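Local coordinates for protein putative hydroxymethylglutaryl-CoA synthase (Streptococcus mutans, PDB 3SQZ) that probably makes 3-hydroxy-3-methylglutaryl-CoA by condensing acetyl-CoA with acetoacetyl-CoA, as a thiolase-fold enzyme that binds coenzyme A, at residues I105-E113 and S147-H158; T165-A175 and Q187-K197. One frame throughout, in Å; residues are numbered along the deposited sequence.

Contact 1 (I105-E113 and S147-H158)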
ATOM      1  N   ILE A 105      -6.130  19.537  -8.275  1.00 11.72           N
ATOM      2  CA  ILE A 105      -6.091  18.139  -8.676  1.00 11.03           C
ATOM      3  C   ILE A 105      -7.018  17.929  -9.866  1.00 10.98           C
ATOM      4  O   ILE A 105      -8.208  18.262  -9.789  1.00 12.06           O
ATOM      5  CB  ILE A 105      -6.513  17.209  -7.512  1.00 10.75           C
ATOM      6  CG1 ILE A 105      -5.430  17.159  -6.428  1.00 10.83           C
ATOM      7  CG2 ILE A 105      -6.824  15.805  -8.028  1.00 11.14           C
ATOM      8  CD1 ILE A 105      -5.934  16.648  -5.091  1.00 11.39           C
ATOM      9  N   ASP A 106      -6.495  17.376 -10.960  1.00 10.90           N
ATOM     10  CA  ASP A 106      -7.354  17.089 -12.108  1.00 10.81           C
ATOM     11  C   ASP A 106      -7.276  15.634 -12.558  1.00 10.02           C
ATOM     12  O   ASP A 106      -7.766  15.286 -13.635  1.00 10.19           O
ATOM     13  CB  ASP A 106      -7.132  18.068 -13.274  1.00 12.06           C
ATOM     14  CG  ASP A 106      -5.799  17.892 -13.945  1.00 13.06           C
ATOM     15  OD1 ASP A 106      -4.936  17.179 -13.400  1.00 13.10           O
ATOM     16  OD2 ASP A 106      -5.617  18.475 -15.035  1.00 15.07           O
ATOM     17  N   MET A 107      -6.722  14.778 -11.703  1.00  9.89           N
ATOM     18  CA  MET A 107      -6.740  13.347 -11.953  1.00  9.89           C
ATOM     19  C   MET A 107      -6.694  12.632 -10.610  1.00  9.23           C
ATOM     20  O   MET A 107      -5.871  12.969  -9.744  1.00  9.73           O
ATOM     21  CB  MET A 107      -5.586  12.914 -12.866  1.00 10.85           C
ATOM     22  CG  MET A 107      -5.554  11.423 -13.113  1.00 10.82           C
ATOM     23  SD  MET A 107      -4.712  10.878 -14.624  1.00 11.08           S
ATOM     24  CE  MET A 107      -3.032  11.384 -14.278  1.00 11.08           C
ATOM     25  N   VAL A 108      -7.588  11.663 -10.434  1.00  9.22           N
ATOM     26  CA  VAL A 108      -7.661  10.849  -9.227  1.00  9.50           C
ATOM     27  C   VAL A 108      -7.594   9.398  -9.681  1.00  9.21           C
ATOM     28  O   VAL A 108      -8.441   8.950 -10.467  1.00  9.80           O
ATOM     29  CB  VAL A 108      -8.987  11.090  -8.481  1.00 10.17           C
ATOM     30  CG1 VAL A 108      -9.062  10.213  -7.230  1.00 10.79           C
ATOM     31  CG2 VAL A 108      -9.159  12.570  -8.114  1.00 11.36           C
ATOM     32  N   ILE A 109      -6.577   8.673  -9.226  1.00  9.10           N
ATOM     33  CA  ILE A 109      -6.382   7.287  -9.629  1.00  8.64           C
ATOM     34  C   ILE A 109      -6.431   6.403  -8.392  1.00  8.62           C
ATOM     35  O   ILE A 109      -5.667   6.617  -7.438  1.00  9.87           O
ATOM     36  CB  ILE A 109      -5.027   7.050 -10.329  1.00  9.56           C
ATOM     37  CG1 ILE A 109      -4.808   8.066 -11.459  1.00 10.45           C
ATOM     38  CG2 ILE A 109      -4.947   5.620 -10.840  1.00 10.10           C
ATOM     39  CD1 ILE A 109      -3.441   7.955 -12.128  1.00 11.12           C
ATOM     40  N   LEU A 110      -7.307   5.403  -8.407  1.00  8.40           N
ATOM     41  CA  LEU A 110      -7.364   4.402  -7.350  1.00  8.59           C
ATOM     42  C   LEU A 110      -6.731   3.112  -7.840  1.00  8.47           C
ATOM     43  O   LEU A 110      -7.247   2.485  -8.770  1.00  9.89           O
ATOM     44  CB  LEU A 110      -8.815   4.142  -6.949  1.00  9.68           C
ATOM     45  CG  LEU A 110      -9.018   2.973  -5.974  1.00 10.07           C
ATOM     46  CD1 LEU A 110      -8.299   3.184  -4.647  1.00 10.22           C
ATOM     47  CD2 LEU A 110     -10.507   2.720  -5.760  1.00 10.85           C
ATOM     48  N   ALA A 111      -5.610   2.741  -7.232  1.00  8.45           N
ATOM     49  CA  ALA A 111      -4.986   1.440  -7.443  1.00  8.44           C
ATOM     50  C   ALA A 111      -5.519   0.488  -6.380  1.00  8.51           C
ATOM     51  O   ALA A 111      -5.463   0.801  -5.187  1.00  9.35           O
ATOM     52  CB  ALA A 111      -3.475   1.570  -7.335  1.00  9.13           C
ATOM     53  N   THR A 112      -6.074  -0.643  -6.806  1.00  8.01           N
ATOM     54  CA  THR A 112      -6.649  -1.582  -5.859  1.00  7.96           C
ATOM     55  C   THR A 112      -6.823  -2.944  -6.505  1.00  8.07           C
ATOM     56  O   THR A 112      -6.921  -3.051  -7.732  1.00  8.58           O
ATOM     57  CB  THR A 112      -8.025  -1.082  -5.320  1.00  8.69           C
ATOM     58  OG1 THR A 112      -8.463  -1.924  -4.252  1.00  8.86           O
ATOM     59  CG2 THR A 112      -9.095  -1.084  -6.421  1.00  9.45           C
ATOM     60  N   GLU A 113      -6.878  -3.977  -5.669  1.00  8.36           N
ATOM     61  CA  GLU A 113      -7.388  -5.280  -6.082  1.00  8.51           C
ATOM     62  C   GLU A 113      -8.548  -5.698  -5.181  1.00  8.71           C
ATOM     63  O   GLU A 113      -8.915  -6.873  -5.135  1.00  9.92           O
ATOM     64  CB  GLU A 113      -6.280  -6.343  -6.123  1.00  9.17           C
ATOM     65  CG  GLU A 113      -5.522  -6.513  -4.821  1.00  9.97           C
ATOM     66  CD  GLU A 113      -4.569  -7.692  -4.844  1.00 11.08           C
ATOM     67  OE1 GLU A 113      -5.061  -8.840  -4.846  1.00 13.94           O
ATOM     68  OE2 GLU A 113      -3.328  -7.470  -4.851  1.00 11.27           O
ATOM     69  N   SER A 147      -0.169  -2.108  -9.090  1.00  8.75           N
ATOM     70  CA  SER A 147      -0.739  -1.034  -9.896  1.00  9.13           C
ATOM     71  C   SER A 147      -0.500   0.394  -9.421  1.00  8.72           C
ATOM     72  O   SER A 147      -0.573   1.305 -10.241  1.00  9.29           O
ATOM     73  CB  SER A 147      -2.234  -1.266 -10.109  1.00  9.96           C
ATOM     74  OG  SER A 147      -2.882  -1.266  -8.854  1.00 10.40           O
ATOM     75  N   ALA A 148      -0.235   0.623  -8.137  1.00  8.82           N
ATOM     76  CA  ALA A 148       0.031   1.999  -7.725  1.00  9.29           C
ATOM     77  C   ALA A 148       1.304   2.553  -8.347  1.00  8.43           C
ATOM     78  O   ALA A 148       1.450   3.769  -8.487  1.00  9.13           O
ATOM     79  CB  ALA A 148       0.056   2.146  -6.217  1.00 10.69           C
ATOM     80  N   THR A 149       2.221   1.666  -8.722  1.00  8.63           N
ATOM     81  CA  THR A 149       3.432   2.080  -9.418  1.00  9.31           C
ATOM     82  C   THR A 149       3.124   2.674 -10.791  1.00  8.90           C
ATOM     83  O   THR A 149       3.691   3.699 -11.179  1.00  9.56           O
ATOM     84  CB  THR A 149       4.397   0.897  -9.526  1.00 10.17           C
ATOM     85  OG1 THR A 149       4.775   0.529  -8.199  1.00 11.62           O
ATOM     86  CG2 THR A 149       5.634   1.249 -10.334  1.00 11.09           C
ATOM     87  N   ALA A 150       2.217   2.035 -11.524  1.00  9.25           N
ATOM     88  CA  ALA A 150       1.768   2.571 -12.810  1.00  9.76           C
ATOM     89  C   ALA A 150       0.995   3.873 -12.604  1.00  9.50           C
ATOM     90  O   ALA A 150       1.148   4.821 -13.381  1.00 10.39           O
ATOM     91  CB  ALA A 150       0.918   1.552 -13.558  1.00 10.53           C
ATOM     92  N   ALA A 151       0.184   3.937 -11.551  1.00  9.19           N
ATOM     93  CA  ALA A 151      -0.561   5.151 -11.251  1.00  9.54           C
ATOM     94  C   ALA A 151       0.385   6.319 -11.007  1.00  9.39           C
ATOM     95  O   ALA A 151       0.169   7.422 -11.509  1.00  9.72           O
ATOM     96  CB  ALA A 151      -1.456   4.930 -10.035  1.00  9.94           C
ATOM     97  N   LEU A 152       1.423   6.078 -10.218  1.00  9.88           N
ATOM     98  CA  LEU A 152       2.394   7.108  -9.917  1.00 10.86           C
ATOM     99  C   LEU A 152       3.115   7.568 -11.175  1.00 10.61           C
ATOM    100  O   LEU A 152       3.387   8.751 -11.349  1.00 11.48           O
ATOM    101  CB  LEU A 152       3.395   6.574  -8.900  1.00 13.19           C
ATOM    102  CG  LEU A 152       4.264   7.578  -8.164  1.00 15.89           C
ATOM    103  CD1 LEU A 152       3.378   8.532  -7.379  1.00 17.01           C
ATOM    104  CD2 LEU A 152       5.200   6.843  -7.227  1.00 17.39           C
ATOM    105  N   ASN A 153       3.446   6.622 -12.046  1.00 10.37           N
ATOM    106  CA  ASN A 153       4.141   6.969 -13.270  1.00 11.25           C
ATOM    107  C   ASN A 153       3.289   7.841 -14.193  1.00 10.85           C
ATOM    108  O   ASN A 153       3.763   8.837 -14.731  1.00 11.62           O
ATOM    109  CB  ASN A 153       4.604   5.709 -13.986  1.00 12.42           C
ATOM    110  CG  ASN A 153       5.456   6.016 -15.185  1.00 14.32           C
ATOM    111  OD1 ASN A 153       5.007   5.926 -16.322  1.00 13.55           O
ATOM    112  ND2 ASN A 153       6.701   6.402 -14.936  1.00 17.66           N
ATOM    113  N   TYR A 154       2.035   7.451 -14.394  1.00  9.97           N
ATOM    114  CA  TYR A 154       1.126   8.270 -15.184  1.00 10.26           C
ATOM    115  C   TYR A 154       0.977   9.653 -14.530  1.00  9.80           C
ATOM    116  O   TYR A 154       1.032  10.676 -15.210  1.00 10.52           O
ATOM    117  CB  TYR A 154      -0.217   7.555 -15.329  1.00 10.43           C
ATOM    118  CG  TYR A 154      -1.276   8.244 -16.177  1.00 10.09           C
ATOM    119  CD1 TYR A 154      -0.971   9.286 -17.057  1.00 10.79           C
ATOM    120  CD2 TYR A 154      -2.598   7.821 -16.102  1.00 10.37           C
ATOM    121  CE1 TYR A 154      -1.976   9.888 -17.829  1.00 11.22           C
ATOM    122  CE2 TYR A 154      -3.596   8.409 -16.867  1.00 10.93           C
ATOM    123  CZ  TYR A 154      -3.283   9.438 -17.717  1.00 11.27           C
ATOM    124  OH  TYR A 154      -4.297  10.010 -18.466  1.00 12.35           O
ATOM    125  N   ALA A 155       0.811   9.682 -13.210  1.00  9.99           N
ATOM    126  CA  ALA A 155       0.694  10.949 -12.497  1.00 10.60           C
ATOM    127  C   ALA A 155       1.879  11.867 -12.799  1.00 10.71           C
ATOM    128  O   ALA A 155       1.707  13.060 -13.073  1.00 11.31           O
ATOM    129  CB  ALA A 155       0.597  10.699 -11.001  1.00 11.07           C
ATOM    130  N   LYS A 156       3.081  11.300 -12.727  1.00 11.04           N
ATOM    131  CA  LYS A 156       4.299  12.063 -12.937  1.00 12.40           C
ATOM    132  C   LYS A 156       4.337  12.655 -14.347  1.00 12.01           C
ATOM    133  O   LYS A 156       4.658  13.829 -14.529  1.00 12.77           O
ATOM    134  CB  LYS A 156       5.505  11.151 -12.685  1.00 14.27           C
ATOM    135  CG  LYS A 156       6.844  11.846 -12.600  1.00 16.97           C
ATOM    136  CD  LYS A 156       7.417  12.163 -13.957  1.00 19.79           C
ATOM    137  CE  LYS A 156       8.819  12.726 -13.810  1.00 21.46           C
ATOM    138  NZ  LYS A 156       9.458  12.988 -15.122  1.00 22.23           N
ATOM    139  N   LEU A 157       4.012  11.841 -15.347  1.00 11.69           N
ATOM    140  CA  LEU A 157       4.033  12.322 -16.724  1.00 11.93           C
ATOM    141  C   LEU A 157       2.963  13.371 -16.993  1.00 11.98           C
ATOM    142  O   LEU A 157       3.186  14.323 -17.741  1.00 12.52           O
ATOM    143  CB  LEU A 157       3.873  11.164 -17.703  1.00 13.02           C
ATOM    144  CG  LEU A 157       4.995  10.134 -17.640  1.00 15.11           C
ATOM    145  CD1 LEU A 157       4.738   9.016 -18.637  1.00 16.57           C
ATOM    146  CD2 LEU A 157       6.357  10.785 -17.867  1.00 16.96           C
ATOM    147  N   HIS A 158       1.789  13.178 -16.406  1.00 11.56           N
ATOM    148  CA  HIS A 158       0.698  14.129 -16.553  1.00 11.39           C
ATOM    149  C   HIS A 158       1.094  15.504 -16.010  1.00 11.47           C
ATOM    150  O   HIS A 158       0.867  16.530 -16.655  1.00 11.85           O
ATOM    151  CB  HIS A 158      -0.550  13.592 -15.855  1.00 11.36           C
ATOM    152  CG  HIS A 158      -1.666  14.585 -15.760  1.00 11.68           C
ATOM    153  ND1 HIS A 158      -2.587  14.778 -16.767  1.00 13.86           N
ATOM    154  CD2 HIS A 158      -2.009  15.437 -14.764  1.00 12.38           C
ATOM    155  CE1 HIS A 158      -3.448  15.711 -16.396  1.00 14.05           C
ATOM    156  NE2 HIS A 158      -3.123  16.121 -15.184  1.00 13.34           N
TER
HETATM  157  O   HOH W   1      -4.249  -3.613  -8.506  1.00  9.20           O

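Contact 2 (T165-A175 and Q187-K197)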
ATOM      1  N   THR A 165      -0.871  21.442 -12.634  1.00 13.21           N
ATOM      2  CA  THR A 165      -1.859  20.511 -12.107  1.00 13.15           C
ATOM      3  C   THR A 165      -1.274  19.623 -11.020  1.00 11.86           C
ATOM      4  O   THR A 165      -0.053  19.564 -10.825  1.00 12.73           O
ATOM      5  CB  THR A 165      -2.463  19.610 -13.220  1.00 14.37           C
ATOM      6  OG1 THR A 165      -1.478  18.673 -13.676  1.00 14.47           O
ATOM      7  CG2 THR A 165      -2.959  20.442 -14.395  1.00 15.80           C
ATOM      8  N   ARG A 166      -2.163  18.931 -10.321  1.00 11.42           N
ATOM      9  CA  ARG A 166      -1.771  17.985  -9.280  1.00 11.18           C
ATOM     10  C   ARG A 166      -2.548  16.701  -9.491  1.00 10.15           C
ATOM     11  O   ARG A 166      -3.641  16.710 -10.083  1.00 10.81           O
ATOM     12  CB  ARG A 166      -2.037  18.563  -7.882  1.00 11.51           C
ATOM     13  CG  ARG A 166      -1.355  19.898  -7.684  1.00 12.53           C
ATOM     14  CD  ARG A 166      -1.583  20.534  -6.321  1.00 13.16           C
ATOM     15  NE  ARG A 166      -0.992  21.865  -6.357  1.00 14.43           N
ATOM     16  CZ  ARG A 166      -1.010  22.747  -5.368  1.00 15.11           C
ATOM     17  NH1 ARG A 166      -0.436  23.927  -5.545  1.00 16.41           N
ATOM     18  NH2 ARG A 166      -1.597  22.465  -4.217  1.00 15.10           N
ATOM     19  N   VAL A 167      -1.992  15.590  -9.022  1.00 10.22           N
ATOM     20  CA  VAL A 167      -2.651  14.301  -9.189  1.00  9.88           C
ATOM     21  C   VAL A 167      -2.698  13.593  -7.847  1.00  9.29           C
ATOM     22  O   VAL A 167      -1.728  13.622  -7.087  1.00 10.44           O
ATOM     23  CB  VAL A 167      -1.912  13.412 -10.223  1.00 10.18           C
ATOM     24  CG1 VAL A 167      -2.568  12.042 -10.330  1.00 10.46           C
ATOM     25  CG2 VAL A 167      -1.871  14.104 -11.575  1.00 11.17           C
ATOM     26  N   LEU A 168      -3.830  12.963  -7.560  1.00  9.16           N
ATOM     27  CA  LEU A 168      -3.991  12.187  -6.345  1.00  9.42           C
ATOM     28  C   LEU A 168      -3.974  10.707  -6.699  1.00  8.81           C
ATOM     29  O   LEU A 168      -4.819  10.238  -7.476  1.00  9.47           O
ATOM     30  CB  LEU A 168      -5.314  12.547  -5.688  1.00  9.58           C
ATOM     31  CG  LEU A 168      -5.661  11.779  -4.414  1.00 10.11           C
ATOM     32  CD1 LEU A 168      -4.628  12.036  -3.319  1.00 10.89           C
ATOM     33  CD2 LEU A 168      -7.062  12.136  -3.961  1.00 11.13           C
ATOM     34  N   VAL A 169      -3.004   9.983  -6.145  1.00  9.15           N
ATOM     35  CA  VAL A 169      -2.899   8.545  -6.304  1.00  9.36           C
ATOM     36  C   VAL A 169      -3.261   7.879  -4.988  1.00  9.17           C
ATOM     37  O   VAL A 169      -2.718   8.232  -3.944  1.00  9.89           O
ATOM     38  CB  VAL A 169      -1.467   8.134  -6.720  1.00 10.65           C
ATOM     39  CG1 VAL A 169      -1.303   6.614  -6.748  1.00 11.92           C
ATOM     40  CG2 VAL A 169      -1.126   8.743  -8.074  1.00 11.94           C
ATOM     41  N   LEU A 170      -4.193   6.936  -5.035  1.00  9.29           N
ATOM     42  CA  LEU A 170      -4.609   6.169  -3.868  1.00  9.03           C
ATOM     43  C   LEU A 170      -4.249   4.718  -4.104  1.00  9.29           C
ATOM     44  O   LEU A 170      -4.506   4.183  -5.180  1.00 11.23           O
ATOM     45  CB  LEU A 170      -6.123   6.256  -3.667  1.00 11.00           C
ATOM     46  CG  LEU A 170      -6.811   7.600  -3.431  1.00 13.12           C
ATOM     47  CD1 LEU A 170      -6.060   8.491  -2.459  1.00 12.37           C
ATOM     48  CD2 LEU A 170      -7.115   8.319  -4.726  1.00 15.44           C
ATOM     49  N   ALA A 171      -3.664   4.087  -3.091  1.00  9.06           N
ATOM     50  CA  ALA A 171      -3.340   2.665  -3.130  1.00  8.96           C
ATOM     51  C   ALA A 171      -4.007   2.053  -1.913  1.00  8.99           C
ATOM     52  O   ALA A 171      -3.489   2.173  -0.794  1.00 11.08           O
ATOM     53  CB  ALA A 171      -1.847   2.468  -3.069  1.00  9.54           C
ATOM     54  N   SER A 172      -5.163   1.426  -2.127  1.00  8.88           N
ATOM     55  CA  SER A 172      -6.060   1.057  -1.039  1.00  9.21           C
ATOM     56  C   SER A 172      -6.512  -0.381  -1.213  1.00  8.51           C
ATOM     57  O   SER A 172      -6.911  -0.780  -2.302  1.00  9.06           O
ATOM     58  CB  SER A 172      -7.275   1.974  -1.050  1.00  9.18           C
ATOM     59  OG  SER A 172      -8.131   1.662   0.028  1.00  9.35           O
ATOM     60  N   ASP A 173      -6.458  -1.163  -0.138  1.00  8.88           N
ATOM     61  CA  ASP A 173      -6.746  -2.589  -0.243  1.00  9.15           C
ATOM     62  C   ASP A 173      -7.043  -3.195   1.118  1.00  8.96           C
ATOM     63  O   ASP A 173      -6.594  -2.696   2.165  1.00  9.67           O
ATOM     64  CB  ASP A 173      -5.562  -3.341  -0.870  1.00  9.53           C
ATOM     65  CG  ASP A 173      -5.640  -3.419  -2.391  1.00  8.68           C
ATOM     66  OD1 ASP A 173      -4.676  -2.987  -3.059  1.00  9.70           O
ATOM     67  OD2 ASP A 173      -6.643  -3.954  -2.910  1.00  8.72           O
ATOM     68  N   ILE A 174      -7.781  -4.300   1.075  1.00  9.16           N
ATOM     69  CA  ILE A 174      -8.018  -5.138   2.237  1.00  9.82           C
ATOM     70  C   ILE A 174      -7.602  -6.546   1.844  1.00  9.74           C
ATOM     71  O   ILE A 174      -8.212  -7.164   0.962  1.00 11.08           O
ATOM     72  CB  ILE A 174      -9.487  -5.091   2.669  1.00 11.27           C
ATOM     73  CG1 ILE A 174      -9.827  -3.678   3.145  1.00 12.89           C
ATOM     74  CG2 ILE A 174      -9.753  -6.107   3.772  1.00 12.22           C
ATOM     75  CD1 ILE A 174     -11.298  -3.430   3.334  1.00 15.13           C
ATOM     76  N   ALA A 175      -6.537  -7.031   2.480  1.00 10.00           N
ATOM     77  CA  ALA A 175      -6.002  -8.349   2.187  1.00  9.78           C
ATOM     78  C   ALA A 175      -6.723  -9.368   3.056  1.00  9.54           C
ATOM     79  O   ALA A 175      -6.581  -9.380   4.278  1.00  9.99           O
ATOM     80  CB  ALA A 175      -4.507  -8.381   2.415  1.00 11.13           C
ATOM     81  N   GLN A 187      -2.901 -11.210   6.232  1.00 11.60           N
ATOM     82  CA  GLN A 187      -4.023 -10.309   5.999  1.00 11.22           C
ATOM     83  C   GLN A 187      -3.657  -8.884   6.424  1.00 10.40           C
ATOM     84  O   GLN A 187      -2.552  -8.645   6.924  1.00 12.24           O
ATOM     85  CB  GLN A 187      -5.264 -10.854   6.714  1.00 10.95           C
ATOM     86  CG  GLN A 187      -5.761 -12.116   6.016  1.00 11.01           C
ATOM     87  CD  GLN A 187      -6.939 -12.814   6.666  1.00 11.01           C
ATOM     88  OE1 GLN A 187      -7.775 -13.383   5.964  1.00 11.92           O
ATOM     89  NE2 GLN A 187      -6.995 -12.822   7.996  1.00 11.93           N
ATOM     90  N   GLY A 188      -4.555  -7.926   6.195  1.00  9.42           N
ATOM     91  CA  GLY A 188      -4.306  -6.547   6.568  1.00  9.92           C
ATOM     92  C   GLY A 188      -5.254  -5.605   5.854  1.00  8.96           C
ATOM     93  O   GLY A 188      -6.110  -6.037   5.074  1.00  9.42           O
ATOM     94  N   ALA A 189      -5.116  -4.314   6.127  1.00  9.02           N
ATOM     95  CA  ALA A 189      -6.001  -3.319   5.528  1.00  9.19           C
ATOM     96  C   ALA A 189      -5.358  -1.950   5.627  1.00  9.06           C
ATOM     97  O   ALA A 189      -4.782  -1.610   6.661  1.00  9.97           O
ATOM     98  CB  ALA A 189      -7.343  -3.307   6.234  1.00  9.89           C
ATOM     99  N   GLY A 190      -5.462  -1.148   4.568  1.00  9.08           N
ATOM    100  CA  GLY A 190      -4.976   0.212   4.642  1.00  9.85           C
ATOM    101  C   GLY A 190      -4.926   0.876   3.290  1.00  8.77           C
ATOM    102  O   GLY A 190      -5.092   0.229   2.250  1.00  9.31           O
ATOM    103  N   SER A 191      -4.694   2.180   3.316  1.00  8.56           N
ATOM    104  CA  SER A 191      -4.572   2.965   2.094  1.00  8.22           C
ATOM    105  C   SER A 191      -3.489   4.011   2.244  1.00  8.26           C
ATOM    106  O   SER A 191      -3.422   4.714   3.256  1.00  8.98           O
ATOM    107  CB  SER A 191      -5.883   3.677   1.761  1.00  8.87           C
ATOM    108  OG  SER A 191      -5.729   4.520   0.622  1.00  9.47           O
ATOM    109  N   ILE A 192      -2.672   4.125   1.203  1.00  8.64           N
ATOM    110  CA  ILE A 192      -1.717   5.205   1.029  1.00  8.76           C
ATOM    111  C   ILE A 192      -2.280   6.202   0.020  1.00  8.63           C
ATOM    112  O   ILE A 192      -2.807   5.801  -1.022  1.00  9.83           O
ATOM    113  CB  ILE A 192      -0.374   4.656   0.498  1.00  9.67           C
ATOM    114  CG1 ILE A 192       0.365   3.901   1.611  1.00 10.14           C
ATOM    115  CG2 ILE A 192       0.476   5.768  -0.109  1.00 10.76           C
ATOM    116  CD1 ILE A 192       1.081   4.778   2.609  1.00 10.63           C
ATOM    117  N   ALA A 193      -2.196   7.487   0.341  1.00  8.32           N
ATOM    118  CA  ALA A 193      -2.506   8.557  -0.609  1.00  8.81           C
ATOM    119  C   ALA A 193      -1.217   9.297  -0.928  1.00  8.34           C
ATOM    120  O   ALA A 193      -0.447   9.617  -0.024  1.00  9.32           O
ATOM    121  CB  ALA A 193      -3.523   9.519  -0.016  1.00  9.45           C
ATOM    122  N   MET A 194      -0.981   9.574  -2.206  1.00  9.08           N
ATOM    123  CA  MET A 194       0.181  10.345  -2.633  1.00 10.07           C
ATOM    124  C   MET A 194      -0.281  11.500  -3.503  1.00  9.88           C
ATOM    125  O   MET A 194      -1.028  11.296  -4.462  1.00 11.18           O
ATOM    126  CB  MET A 194       1.179   9.459  -3.385  1.00 10.58           C
ATOM    127  CG  MET A 194       1.836   8.444  -2.470  1.00 11.12           C
ATOM    128  SD  MET A 194       2.886   7.223  -3.277  1.00 13.14           S
ATOM    129  CE  MET A 194       1.647   6.208  -4.076  1.00 14.04           C
ATOM    130  N   LEU A 195       0.131  12.707  -3.147  1.00 10.14           N
ATOM    131  CA  LEU A 195      -0.130  13.877  -3.962  1.00 10.45           C
ATOM    132  C   LEU A 195       1.092  14.140  -4.815  1.00 10.22           C
ATOM    133  O   LEU A 195       2.198  14.325  -4.284  1.00 11.15           O
ATOM    134  CB  LEU A 195      -0.424  15.075  -3.072  1.00 11.82           C
ATOM    135  CG  LEU A 195      -0.801  16.342  -3.841  1.00 13.92           C
ATOM    136  CD1 LEU A 195      -2.173  16.194  -4.510  1.00 13.23           C
ATOM    137  CD2 LEU A 195      -0.768  17.543  -2.925  1.00 16.41           C
ATOM    138  N   VAL A 196       0.894  14.152  -6.131  1.00 10.39           N
ATOM    139  CA  VAL A 196       1.980  14.349  -7.075  1.00 10.95           C
ATOM    140  C   VAL A 196       1.866  15.733  -7.701  1.00 11.22           C
ATOM    141  O   VAL A 196       0.782  16.122  -8.137  1.00 11.47           O
ATOM    142  CB  VAL A 196       1.946  13.254  -8.167  1.00 11.69           C
ATOM    143  CG1 VAL A 196       3.017  13.508  -9.234  1.00 12.39           C
ATOM    144  CG2 VAL A 196       2.104  11.878  -7.529  1.00 13.21           C
ATOM    145  N   LYS A 197       2.967  16.482  -7.701  1.00 11.82           N
ATOM    146  CA  LYS A 197       2.987  17.811  -8.298  1.00 12.53           C
ATOM    147  C   LYS A 197       4.416  18.232  -8.606  1.00 12.45           C
ATOM    148  O   LYS A 197       5.374  17.539  -8.269  1.00 12.48           O
ATOM    149  CB  LYS A 197       2.314  18.839  -7.387  1.00 13.61           C
ATOM    150  CG  LYS A 197       3.040  19.052  -6.073  1.00 15.29           C
ATOM    151  CD  LYS A 197       2.304  20.032  -5.169  1.00 17.13           C
ATOM    152  CE  LYS A 197       2.395  21.458  -5.680  1.00 18.78           C
ATOM    153  NZ  LYS A 197       3.795  21.969  -5.654  1.00 19.30           N
TER

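Contact 1 (I105-E113 and S147-H158)
Thiolase-fold packing of a helix on a sheet joins Ile-109 and Ala-151 at the middle of this contact, where strand 105-111 lies under helix 147-158, running nearly antiparallel to it with the axes 7.9 Å apart at their closest. The segment 147-158 follows closely in the chain on Cys-145, the predicted acyl-thioester residue, found here oxidised to 3-sulfinoalanine. Alternate strand residues Met-107, Ile-109 and Ala-111 face the helix, and the spacing narrows toward the N-terminal end of the helix, where small residues meet: Ala-111 CB lies 3.7 Å from Ala-148 CB. Ile-109 turns two branches to the helix; CG2 touches Ala-151 CB at 3.6 Å, while CD1 leans obliquely on the Tyr-154 ring. Farther along, Met-107 makes a Met-aromatic contact with Tyr-154. Its chain leaves the backbone with CG anti to N (chi1 178°) and bends at the last torsion, which carries CE almost exactly over the ring centre, 3.8 Å from the centroid; SD covers the same face nearer the rim, 3.5 Å from Tyr-154 CE2. CE also packs on His-158 CB, one turn further along the helix from Tyr-154. At the start of the strand, away from Glu-113, His-158 NE2 donates to Asp-106 OD1 over 2.8 Å, a bent bond (147°) reaching the syn side of a carboxylate turned 55° from the imidazole. Near Glu-113, the predicted proton donor/acceptor, one water lies 2.7 Å from Ser-147 OG and gives a weak hydrogen bond to Thr-112 O.

Contact 2 (T165-A175 and Q187-K197)
Gln-187 leads into strand 188-197, its CB and CG resting against Ala-175 O, while OE1 and NE2 turn to Tyr-177 N and Tyr-381 OH. The strand then pairs antiparallel with 166-175 in a continuous ladder of ten backbone hydrogen bonds. Gly-188 pairs with Ala-175 through two of them. Ala-189 CB meets Ile-174 CG1 at 4.0 Å, and Gly-190 exchanges two bonds with Asp-173. Ser-191 lies beside Ser-172 in a non-hydrogen-bonded pair whose CA atoms are just 4.0 Å apart; Ser-191 OG sits 3.4 Å from Ser-172 CB but has its main polar partner in Ser-92, and Ser-172 OG bonds to Val-85 O. Ile-192 pairs with Ala-171, and Ala-193 CB packs on Leu-170 CD1 at 3.7 Å. Met-194 bends at its last torsion (chi3 -72°), bringing CE within 4.0 Å of Val-169 CG1. Leu-195 CD1 reaches Arg-166 CB, and Val-196 pairs with Val-167. Lys-197 runs alongside Arg-166, with CE over one guanidinium face; that arginine makes salt bridges to Glu-100 and Asp-101. Helix 147-161 packs on the Val-167 and Val-196 side, helix 85-94 on the Ser-191 and Ala-193 side, and strands 105-111 and 37-45 flank the pair.

How the contacts relate
Contact 1 closes before contact 2 opens: helix 147-161 is followed, after a short connection, by strand 166-175, and the contact centres lie 9 Å apart. Both belong to one mixed sheet, in which strand 166-175 stands between 105-111 and 188-198. Contact 1 lays a helix on the sheet, and contact 2 pairs two neighbouring strands of it. The two meet at both ends. Ala-111 N lies 2.7 Å from Leu-170 O, a probable hydrogen bond, while Thr-165 packs against Asp-106 and His-158. Asp-173 OD2 is hydrogen-bonded to Glu-113 N, and Thr-112 OG1 to Ser-172 O, which is consistent with contact 2 setting the position of the segment that carries Glu-113, the predicted proton donor/acceptor.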